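Local coordinates for protein putative oxidoreductase (Yersinia pestis, PDB 3KUX) that is an uncharacterised, putative oxidoreductase that probably binds a nicotinamide dinucleotide through its Rossmann domain and carries out redox chemistry on an unidentified substrate, at residues Y150-F155 and R225-S230; G193-L198 and L219-Q224; V200-L205 and L335-D340; S211-H216 and S230-A235. One frame throughout, in Å; residues are numbered along the deposited sequence.

After the N-terminal Rossmann domain, the chain enters the mixed sheet of the C-terminal alpha/beta domain. Strand 148-156 opens contact 1. Segments 193-198, 200-205 and 211-216 then open contacts 2, 3 and 4 in turn. Contact 2 closes first, at 219-224, and so nests inside the loop of contact 1, which closes at 225-230. Contact 4 follows at 230-235 and shares Ser230 with contact 1. Contact 3 closes last, at 335-340, and encloses contact 4. Contacts 1 and 2 each cross contacts 3 and 4. Contacts 1, 2 and 4 join neighbouring strands from 148-156 to 197-203. Contact 3 fastens helix 323-342 to the last of these.

Contact 1 of 4, residues Y150-F155 and R225-S230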
# COMPACT_ATOMS: atom_id res chain seq x y z
N TYR A 150 -17.68 1.62 -14.32
CA TYR A 150 -17.83 0.90 -13.06
C TYR A 150 -16.54 0.22 -12.65
O TYR A 150 -15.90 -0.44 -13.47
CB TYR A 150 -18.94 -0.15 -13.20
CG TYR A 150 -19.33 -0.82 -11.90
CD1 TYR A 150 -20.15 -0.17 -10.98
CD2 TYR A 150 -18.89 -2.11 -11.59
CE1 TYR A 150 -20.51 -0.78 -9.78
CE2 TYR A 150 -19.26 -2.73 -10.40
CZ TYR A 150 -20.07 -2.06 -9.51
OH TYR A 150 -20.43 -2.66 -8.33
N PHE A 151 -16.17 0.36 -11.39
CA PHE A 151 -14.99 -0.31 -10.86
C PHE A 151 -15.28 -0.91 -9.48
O PHE A 151 -15.63 -0.19 -8.54
CB PHE A 151 -13.80 0.65 -10.80
CG PHE A 151 -12.56 0.06 -10.19
CD1 PHE A 151 -11.88 -0.98 -10.82
CD2 PHE A 151 -12.04 0.56 -9.01
CE1 PHE A 151 -10.72 -1.52 -10.26
CE2 PHE A 151 -10.88 0.03 -8.44
CZ PHE A 151 -10.22 -1.01 -9.06
N GLU A 152 -15.14 -2.22 -9.38
CA GLU A 152 -15.40 -2.91 -8.12
C GLU A 152 -14.17 -3.67 -7.65
O GLU A 152 -13.59 -4.47 -8.38
CB GLU A 152 -16.60 -3.86 -8.27
CG GLU A 152 -17.03 -4.53 -6.98
CD GLU A 152 -18.43 -5.12 -7.07
OE1 GLU A 152 -18.83 -5.86 -6.14
OE2 GLU A 152 -19.14 -4.85 -8.06
N SER A 153 -13.77 -3.40 -6.41
CA SER A 153 -12.54 -3.94 -5.86
C SER A 153 -12.81 -4.53 -4.47
O SER A 153 -13.25 -3.81 -3.57
CB SER A 153 -11.49 -2.82 -5.78
OG SER A 153 -10.29 -3.27 -5.19
N HIS A 154 -12.55 -5.83 -4.31
CA HIS A 154 -12.80 -6.53 -3.04
C HIS A 154 -11.53 -7.12 -2.41
O HIS A 154 -10.59 -7.51 -3.11
CB HIS A 154 -13.76 -7.70 -3.24
CG HIS A 154 -15.17 -7.31 -3.51
ND1 HIS A 154 -16.23 -7.78 -2.76
CD2 HIS A 154 -15.72 -6.52 -4.47
CE1 HIS A 154 -17.36 -7.28 -3.23
NE2 HIS A 154 -17.08 -6.52 -4.27
N PHE A 155 -11.53 -7.20 -1.08
CA PHE A 155 -10.63 -8.08 -0.35
C PHE A 155 -11.43 -8.92 0.62
O PHE A 155 -11.35 -8.73 1.84
CB PHE A 155 -9.55 -7.30 0.40
CG PHE A 155 -8.28 -7.15 -0.37
CD1 PHE A 155 -7.81 -8.18 -1.16
CD2 PHE A 155 -7.55 -5.98 -0.30
CE1 PHE A 155 -6.63 -8.05 -1.88
CE2 PHE A 155 -6.37 -5.83 -1.01
CZ PHE A 155 -5.91 -6.88 -1.80
N ARG A 225 -19.05 4.85 -11.25
CA ARG A 225 -19.14 4.39 -9.86
C ARG A 225 -17.96 3.48 -9.51
O ARG A 225 -17.55 2.64 -10.31
CB ARG A 225 -20.45 3.65 -9.59
CG ARG A 225 -21.70 4.47 -9.82
CD ARG A 225 -21.78 5.70 -8.95
NE ARG A 225 -22.25 6.84 -9.74
CZ ARG A 225 -23.52 7.22 -9.82
NH1 ARG A 225 -24.46 6.59 -9.13
NH2 ARG A 225 -23.85 8.25 -10.59
N VAL A 226 -17.43 3.66 -8.30
CA VAL A 226 -16.38 2.80 -7.79
C VAL A 226 -16.82 2.15 -6.48
O VAL A 226 -17.20 2.84 -5.54
CB VAL A 226 -15.09 3.60 -7.53
CG1 VAL A 226 -14.12 2.80 -6.68
CG2 VAL A 226 -14.44 4.00 -8.85
N VAL A 227 -16.77 0.82 -6.41
CA VAL A 227 -17.17 0.13 -5.19
C VAL A 227 -16.01 -0.60 -4.55
O VAL A 227 -15.43 -1.51 -5.15
CB VAL A 227 -18.34 -0.85 -5.43
CG1 VAL A 227 -18.62 -1.67 -4.17
CG2 VAL A 227 -19.58 -0.09 -5.86
N LEU A 228 -15.65 -0.21 -3.33
CA LEU A 228 -14.59 -0.86 -2.59
C LEU A 228 -15.22 -1.65 -1.46
O LEU A 228 -16.05 -1.12 -0.73
CB LEU A 228 -13.60 0.17 -2.03
CG LEU A 228 -13.18 1.32 -2.94
CD1 LEU A 228 -12.18 2.23 -2.23
CD2 LEU A 228 -12.60 0.80 -4.25
N HIS A 229 -14.81 -2.90 -1.29
CA HIS A 229 -15.50 -3.79 -0.37
C HIS A 229 -14.56 -4.79 0.30
O HIS A 229 -13.66 -5.34 -0.33
CB HIS A 229 -16.61 -4.54 -1.13
CG HIS A 229 -17.48 -5.39 -0.25
ND1 HIS A 229 -18.83 -5.19 -0.12
CD2 HIS A 229 -17.17 -6.45 0.55
CE1 HIS A 229 -19.33 -6.09 0.72
NE2 HIS A 229 -18.34 -6.86 1.14
N SER A 230 -14.78 -5.03 1.59
CA SER A 230 -14.04 -6.09 2.28
C SER A 230 -14.88 -6.76 3.36
O SER A 230 -15.87 -6.19 3.83
CB SER A 230 -12.73 -5.56 2.86
OG SER A 230 -11.87 -6.63 3.18
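Glu152 and Val227 lie at the middle of a parallel strand pair, 150-155 beside 225-230. The segments run 6° apart, and their axes approach to 4.6 Å. Phe151, Ser153 and Phe155 donate their N-H groups to the carbonyls of Arg225, Val227 and His229. Val227 and His229 donate back to Phe151 O and Ser153 O. On the other edge of strand 148-156, Tyr150 and Glu152 bond to strand 241-245, and His154 to Arg240 just before it. Strand 224-231 is paired on its far side with strand 214-221. The pair is therefore an interior part of the mixed sheet in the C-terminal alpha/beta domain, the half that follows the Rossmann domain in this oxidoreductase family.

On the face with Val227, Glu152 is held through both carboxylate oxygens. OE1 accepts His154 NE2 on its anti lone pair. OE2 takes Tyr150 OH from above the carboxylate plane. The same Tyr150 OH rests 3.7 Å from Val227 CG2. His154 has CG anti to its carbonyl carbon (chi1 -71°), which lays the imidazole over His229. His229 CB stands over the centre of that ring, 3.6 Å from the centroid, in a CH-pi contact. The two imidazoles are nearly parallel, 14° apart, but offset along their planes, with little of one ring over the other. His154 ND1 bonds to Asp156 OD2.

The other face packs on helix 176-192. Val226 CG1 meets the edge of the Phe151 ring, 3.8 Å from CD2, and the two side chains run alongside each other. Ser153 CB approaches Leu228 CD2 at 4.1 Å, while Ser153 OG bonds to Arg240.

Contact 2 of 4, residues G193-L198 and L219-Q224; sequences GLPETL and LSYPGQ
Tyr221 reaches across to Gly193, Leu194 and Pro195 at the open end of the antiparallel hairpin formed by strands 197-203 and 214-221. From CB the ring leaves with CG anti to the carbonyl carbon (chi1 -57°), and this brings it against the loop that enters the first strand. CD1 lies 3.8 Å from Pro195 CA. CE1 comes 3.3 Å from Leu194 O, and CE2 lies 3.9 Å from Pro195 CB. Pro195 CA sits over the ring face, offset toward the rim, in a CH-pi contact. CZ is 3.8 Å from Pro195 CB. At the tip, OH donates to Gly193 O, tilted 31° from the carbonyl plane. Gly193 is the residue at which helix 176-192 gives way to the loop, so this bond ties the helix end to the hairpin.

Pro195 also packs on Leu219, CB to CB. Beside it Leu198 and Leu219 point the same way and touch through their CD1 atoms. A type II turn, Tyr221 to Gln224, leads on to strand 224-231. The backbones join where Glu196 N donates to Ser220 O, and where Ser220 N donates to Thr197 O at 3.0 Å.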
# COMPACT_ATOMS: atom_id res chain seq x y z
N GLY A 193 -8.79 9.30 -10.09
CA GLY A 193 -8.71 10.58 -9.39
C GLY A 193 -9.75 10.67 -8.28
O GLY A 193 -10.27 9.66 -7.82
N LEU A 194 -10.05 11.89 -7.86
CA LEU A 194 -10.95 12.12 -6.73
C LEU A 194 -12.40 11.99 -7.13
O LEU A 194 -12.80 12.47 -8.19
CB LEU A 194 -10.72 13.51 -6.15
CG LEU A 194 -9.42 13.70 -5.37
CD1 LEU A 194 -9.17 15.18 -5.15
CD2 LEU A 194 -9.49 12.94 -4.05
N PRO A 195 -13.21 11.36 -6.27
CA PRO A 195 -14.64 11.26 -6.51
C PRO A 195 -15.34 12.56 -6.11
O PRO A 195 -14.69 13.48 -5.62
CB PRO A 195 -15.06 10.14 -5.56
CG PRO A 195 -14.10 10.24 -4.43
CD PRO A 195 -12.80 10.71 -5.02
N GLU A 196 -16.65 12.64 -6.34
CA GLU A 196 -17.43 13.78 -5.88
C GLU A 196 -17.95 13.52 -4.46
O GLU A 196 -17.91 14.40 -3.61
CB GLU A 196 -18.58 14.08 -6.84
CG GLU A 196 -18.13 14.57 -8.21
CD GLU A 196 -19.28 15.08 -9.07
OE1 GLU A 196 -20.28 14.35 -9.23
OE2 GLU A 196 -19.17 16.22 -9.60
N THR A 197 -18.41 12.30 -4.21
CA THR A 197 -18.85 11.91 -2.89
C THR A 197 -18.31 10.55 -2.49
O THR A 197 -18.08 9.69 -3.34
CB THR A 197 -20.38 11.86 -2.79
OG1 THR A 197 -20.87 10.81 -3.64
CG2 THR A 197 -20.98 13.18 -3.23
N LEU A 198 -18.11 10.36 -1.19
CA LEU A 198 -17.74 9.06 -0.63
C LEU A 198 -18.80 8.59 0.35
O LEU A 198 -19.12 9.30 1.30
CB LEU A 198 -16.39 9.16 0.09
CG LEU A 198 -16.03 7.96 0.95
CD1 LEU A 198 -15.68 6.77 0.07
CD2 LEU A 198 -14.87 8.29 1.86
N LEU A 219 -17.65 5.26 -4.14
CA LEU A 219 -17.11 6.55 -4.59
C LEU A 219 -17.80 6.95 -5.87
O LEU A 219 -17.83 6.19 -6.84
CB LEU A 219 -15.60 6.46 -4.82
CG LEU A 219 -14.71 6.27 -3.59
CD1 LEU A 219 -15.04 4.96 -2.88
CD2 LEU A 219 -13.24 6.32 -3.97
N SER A 220 -18.35 8.16 -5.88
CA SER A 220 -19.20 8.60 -6.99
C SER A 220 -18.52 9.63 -7.92
O SER A 220 -17.96 10.63 -7.46
CB SER A 220 -20.52 9.16 -6.45
OG SER A 220 -21.52 9.11 -7.44
N TYR A 221 -18.57 9.36 -9.22
CA TYR A 221 -18.02 10.27 -10.23
C TYR A 221 -19.08 10.57 -11.30
O TYR A 221 -20.00 9.78 -11.52
CB TYR A 221 -16.83 9.63 -10.94
CG TYR A 221 -15.68 9.18 -10.07
CD1 TYR A 221 -14.48 9.88 -10.07
CD2 TYR A 221 -15.78 8.04 -9.29
CE1 TYR A 221 -13.42 9.47 -9.29
CE2 TYR A 221 -14.72 7.62 -8.50
CZ TYR A 221 -13.54 8.34 -8.51
OH TYR A 221 -12.48 7.93 -7.73
N PRO A 222 -18.94 11.71 -11.99
CA PRO A 222 -19.78 11.94 -13.15
C PRO A 222 -19.72 10.75 -14.10
O PRO A 222 -18.68 10.49 -14.71
CB PRO A 222 -19.14 13.16 -13.81
CG PRO A 222 -18.46 13.87 -12.70
CD PRO A 222 -17.98 12.81 -11.77
N GLY A 223 -20.82 10.02 -14.23
CA GLY A 223 -20.90 8.91 -15.16
C GLY A 223 -20.04 7.71 -14.78
O GLY A 223 -19.75 6.87 -15.63
N GLN A 224 -19.65 7.64 -13.51
CA GLN A 224 -18.85 6.51 -13.01
C GLN A 224 -19.20 6.13 -11.58
O GLN A 224 -19.59 6.99 -10.79
CB GLN A 224 -17.36 6.82 -13.10
CG GLN A 224 -16.87 7.03 -14.51
CD GLN A 224 -15.38 7.25 -14.57
OE1 GLN A 224 -14.65 6.47 -15.18
NE2 GLN A 224 -14.90 8.31 -13.92

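Contact 3 of 4, residues V200-L205 and L335-D340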
# COMPACT_ATOMS: atom_id res chain seq x y z
N VAL A 200 -19.66 5.46 2.89
CA VAL A 200 -19.11 4.25 3.48
C VAL A 200 -20.02 3.60 4.51
O VAL A 200 -20.62 4.28 5.34
CB VAL A 200 -17.74 4.51 4.13
CG1 VAL A 200 -17.26 3.27 4.88
CG2 VAL A 200 -16.73 4.93 3.06
N ASP A 201 -20.13 2.28 4.43
CA ASP A 201 -20.93 1.53 5.37
C ASP A 201 -20.02 0.56 6.12
O ASP A 201 -19.60 -0.45 5.56
CB ASP A 201 -22.03 0.76 4.64
CG ASP A 201 -22.73 -0.26 5.53
OD1 ASP A 201 -23.08 -1.35 5.02
OD2 ASP A 201 -22.94 0.02 6.74
N LEU A 202 -19.70 0.89 7.37
CA LEU A 202 -18.86 0.02 8.19
C LEU A 202 -19.72 -1.00 8.92
O LEU A 202 -20.89 -0.74 9.20
CB LEU A 202 -18.04 0.85 9.17
CG LEU A 202 -17.06 1.84 8.53
CD1 LEU A 202 -16.24 2.55 9.59
CD2 LEU A 202 -16.16 1.15 7.50
N GLY A 203 -19.16 -2.16 9.23
CA GLY A 203 -19.94 -3.19 9.89
C GLY A 203 -19.15 -4.14 10.77
O GLY A 203 -17.93 -4.25 10.66
N MSE A 204 -19.87 -4.82 11.65
CA MSE A 204 -19.32 -5.94 12.41
C MSE A 204 -20.27 -7.12 12.28
O MSE A 204 -21.26 -7.23 13.00
CB MSE A 204 -19.14 -5.56 13.88
CG MSE A 204 -17.89 -4.74 14.12
SE MSE A 204 -17.54 -4.48 16.01
CE MSE A 204 -18.15 -6.22 16.66
N LEU A 205 -19.95 -7.99 11.33
CA LEU A 205 -20.83 -9.10 10.97
C LEU A 205 -20.42 -10.40 11.64
O LEU A 205 -21.24 -11.32 11.75
CB LEU A 205 -20.85 -9.27 9.45
CG LEU A 205 -21.86 -8.42 8.68
CD1 LEU A 205 -22.19 -7.15 9.44
CD2 LEU A 205 -21.33 -8.12 7.28
N LEU A 335 -13.00 10.56 6.14
CA LEU A 335 -14.29 10.89 5.55
C LEU A 335 -15.20 9.66 5.54
O LEU A 335 -16.42 9.78 5.65
CB LEU A 335 -14.12 11.45 4.14
CG LEU A 335 -15.32 12.23 3.57
CD1 LEU A 335 -15.75 13.35 4.52
CD2 LEU A 335 -15.02 12.80 2.19
N GLY A 336 -14.60 8.48 5.41
CA GLY A 336 -15.35 7.23 5.46
C GLY A 336 -16.01 7.06 6.82
O GLY A 336 -17.19 6.73 6.91
N ILE A 337 -15.23 7.31 7.88
CA ILE A 337 -15.72 7.26 9.25
C ILE A 337 -16.88 8.23 9.45
O ILE A 337 -17.91 7.87 10.01
CB ILE A 337 -14.63 7.63 10.27
CG1 ILE A 337 -13.42 6.70 10.13
CG2 ILE A 337 -15.18 7.61 11.69
CD1 ILE A 337 -13.70 5.29 10.57
N ALA A 338 -16.70 9.47 9.00
CA ALA A 338 -17.74 10.48 9.13
C ALA A 338 -18.98 10.04 8.37
O ALA A 338 -20.09 10.03 8.91
CB ALA A 338 -17.26 11.82 8.62
N SER A 339 -18.78 9.66 7.11
CA SER A 339 -19.87 9.22 6.25
C SER A 339 -20.65 8.09 6.90
O SER A 339 -21.88 8.05 6.83
CB SER A 339 -19.35 8.76 4.89
OG SER A 339 -20.24 7.84 4.28
N ASP A 340 -19.93 7.18 7.54
CA ASP A 340 -20.58 6.06 8.20
C ASP A 340 -21.38 6.54 9.40
O ASP A 340 -22.48 6.06 9.66
CB ASP A 340 -19.55 5.02 8.64
CG ASP A 340 -20.19 3.88 9.39
OD1 ASP A 340 -20.90 3.08 8.76
OD2 ASP A 340 -19.99 3.79 10.62
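Val200 and Leu202 belong to a strand-helix packing in which the last turns of helix 323-342 cross strand 197-203 at -81°. The closest approach of the axes is 6.9 Å. Val200 leans on the helix at Gly336. There CG2 is 3.6 Å from Gly336 CA, and CB is 3.6 Å from Gly336 O. With no side chain at Gly336, the valine meets the helix backbone directly.

Two helix side chains take backbone N-H groups of the strand. Val200 N donates to Ser339 OG at 2.8 Å, almost straight. The same hydroxyl bonds to Lys344 O, just past the helix. Leu202 N donates to Asp340 OD1 at 2.9 Å. The extended first torsion of Asp340 (chi1 177°) carries its carboxylate past Val200 O to this N-H, which meets OD1 from well above the carboxylate plane.

Leu202 CB and CG pack along the Asp340 side chain. The apolar contact of the leucine is with Ile337, CD1 to CD1 at 3.9 Å. Trp177 of helix 176-192 touches Val200, Leu202 and Ile337.

Asp201 OD2 and Asp340 OD1 are 4.2 Å apart. Lys343 forms a salt bridge with Asp340 OD1 and a long, weak ion pair with Asp201, which probably offsets their repulsion. Strand 346-347 pairs with this strand at Leu198. Beyond that point, the serine and aspartate of the helix serve the strand N-H groups instead.

Contact 4 of 4, residues S211-H216 and S230-A235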
# COMPACT_ATOMS: atom_id res chain seq x y z
N SER A 211 -13.46 -5.13 16.39
CA SER A 211 -13.31 -3.96 15.53
C SER A 211 -14.14 -4.15 14.28
O SER A 211 -14.73 -5.21 14.07
CB SER A 211 -11.85 -3.79 15.14
OG SER A 211 -11.01 -4.47 16.05
N VAL A 212 -14.18 -3.12 13.44
CA VAL A 212 -14.87 -3.23 12.16
C VAL A 212 -14.34 -4.44 11.40
O VAL A 212 -13.13 -4.61 11.27
CB VAL A 212 -14.68 -1.96 11.31
CG1 VAL A 212 -15.39 -2.11 9.97
CG2 VAL A 212 -15.20 -0.74 12.05
N ASP A 213 -15.25 -5.30 10.94
CA ASP A 213 -14.86 -6.51 10.22
C ASP A 213 -15.55 -6.56 8.86
O ASP A 213 -15.58 -7.61 8.22
CB ASP A 213 -15.21 -7.76 11.03
CG ASP A 213 -16.71 -8.02 11.09
OD1 ASP A 213 -17.44 -7.54 10.19
OD2 ASP A 213 -17.17 -8.70 12.04
N TYR A 214 -16.11 -5.43 8.44
CA TYR A 214 -16.83 -5.33 7.18
C TYR A 214 -16.88 -3.87 6.74
O TYR A 214 -17.09 -2.98 7.56
CB TYR A 214 -18.26 -5.85 7.36
CG TYR A 214 -19.21 -5.55 6.20
CD1 TYR A 214 -19.43 -6.48 5.19
CD2 TYR A 214 -19.90 -4.35 6.14
CE1 TYR A 214 -20.30 -6.21 4.15
CE2 TYR A 214 -20.76 -4.07 5.10
CZ TYR A 214 -20.96 -5.00 4.11
OH TYR A 214 -21.83 -4.72 3.07
N PHE A 215 -16.68 -3.63 5.45
CA PHE A 215 -16.89 -2.29 4.91
C PHE A 215 -17.25 -2.30 3.43
O PHE A 215 -16.71 -3.09 2.66
CB PHE A 215 -15.70 -1.36 5.18
CG PHE A 215 -14.53 -1.55 4.25
CD1 PHE A 215 -14.62 -1.16 2.93
CD2 PHE A 215 -13.34 -2.08 4.71
CE1 PHE A 215 -13.54 -1.32 2.07
CE2 PHE A 215 -12.25 -2.24 3.86
CZ PHE A 215 -12.35 -1.86 2.54
N HIS A 216 -18.16 -1.41 3.06
CA HIS A 216 -18.64 -1.31 1.69
C HIS A 216 -18.66 0.17 1.31
O HIS A 216 -19.51 0.92 1.78
CB HIS A 216 -20.04 -1.92 1.60
CG HIS A 216 -20.55 -2.07 0.20
ND1 HIS A 216 -21.51 -1.25 -0.33
CD2 HIS A 216 -20.24 -2.97 -0.77
CE1 HIS A 216 -21.78 -1.62 -1.57
NE2 HIS A 216 -21.02 -2.67 -1.86
N SER A 230 -14.78 -5.03 1.59
CA SER A 230 -14.04 -6.09 2.28
C SER A 230 -14.88 -6.76 3.36
O SER A 230 -15.87 -6.19 3.83
CB SER A 230 -12.73 -5.56 2.86
OG SER A 230 -11.87 -6.63 3.18
N THR A 231 -14.48 -7.97 3.75
CA THR A 231 -15.22 -8.74 4.75
C THR A 231 -14.39 -9.92 5.25
O THR A 231 -13.50 -10.39 4.54
CB THR A 231 -16.54 -9.27 4.17
OG1 THR A 231 -17.28 -9.95 5.19
CG2 THR A 231 -16.27 -10.23 3.02
N VAL A 232 -14.67 -10.39 6.46
CA VAL A 232 -13.99 -11.56 7.03
C VAL A 232 -14.89 -12.79 7.04
O VAL A 232 -14.50 -13.85 7.53
CB VAL A 232 -13.49 -11.31 8.47
CG1 VAL A 232 -12.45 -10.21 8.49
CG2 VAL A 232 -14.66 -10.99 9.40
N LEU A 233 -16.10 -12.65 6.51
CA LEU A 233 -17.03 -13.77 6.42
C LEU A 233 -17.45 -14.01 4.97
O LEU A 233 -18.59 -13.75 4.59
CB LEU A 233 -18.26 -13.53 7.28
CG LEU A 233 -18.06 -13.70 8.78
CD1 LEU A 233 -19.38 -13.48 9.49
CD2 LEU A 233 -17.51 -15.08 9.08
N ALA A 234 -16.51 -14.50 4.17
CA ALA A 234 -16.78 -14.86 2.79
C ALA A 234 -16.11 -16.20 2.48
O ALA A 234 -15.00 -16.24 1.95
CB ALA A 234 -16.27 -13.78 1.86
N ALA A 235 -16.80 -17.29 2.81
CA ALA A 235 -16.28 -18.63 2.57
C ALA A 235 -15.91 -18.83 1.10
O ALA A 235 -14.85 -19.37 0.78
CB ALA A 235 -17.29 -19.67 3.02
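Phe215 and Ser230 form an antiparallel hydrogen-bonded pair near the open end of the hairpin of strands 214-221 and 224-231. Backbone bonds come first. Phe215 N donates to Ser230 O at 3.1 Å, and Ser230 N donates back to Phe215 O at 2.9 Å. Tyr214 and Thr231 follow as a non-hydrogen-bonded pair. Beyond them Val232 N makes a weak bond to Asp213 O. On the edge of strand 214-221 toward strand 197-203 there is a classic beta bulge, with Asp213 and Tyr214 both facing Gly203.

The aromatic contact is a CH-pi one. Phe215 CG lies between its backbone N and carbonyl carbon (chi1 80°). This folds the ring back across Ser230, whose CB lies over one face, 4.0 Å from the centroid and 3.5 Å from CE2. On the opposite face of the sheet, Thr231 OG1 comes to the edge of the Tyr214 ring, 4.1 Å from CD1.

In van der Waals contact, the Asp213 and Val232 side chains cross at about a right angle. Asp213 CB lies 3.7 Å from Val232 CG2. The Asp213 carboxylate is engaged elsewhere. It accepts from Leu205 N, Arg206 N and Ser209 OG, and so holds the connection between strands 197-203 and 214-221.

Thr231 OG1 also accepts Leu233 N at 3.2 Å. This is an ST turn, where the strand gives way to loop.

Phe215 and Ser230 face helix 176-192. Trp177 of that helix meets the Phe215 ring edge-to-face, and Ile176 touches both residues. On the other side of the sheet, Tyr214 meets the ring of His229, while Thr231 packs on Asp156 of strand 148-156.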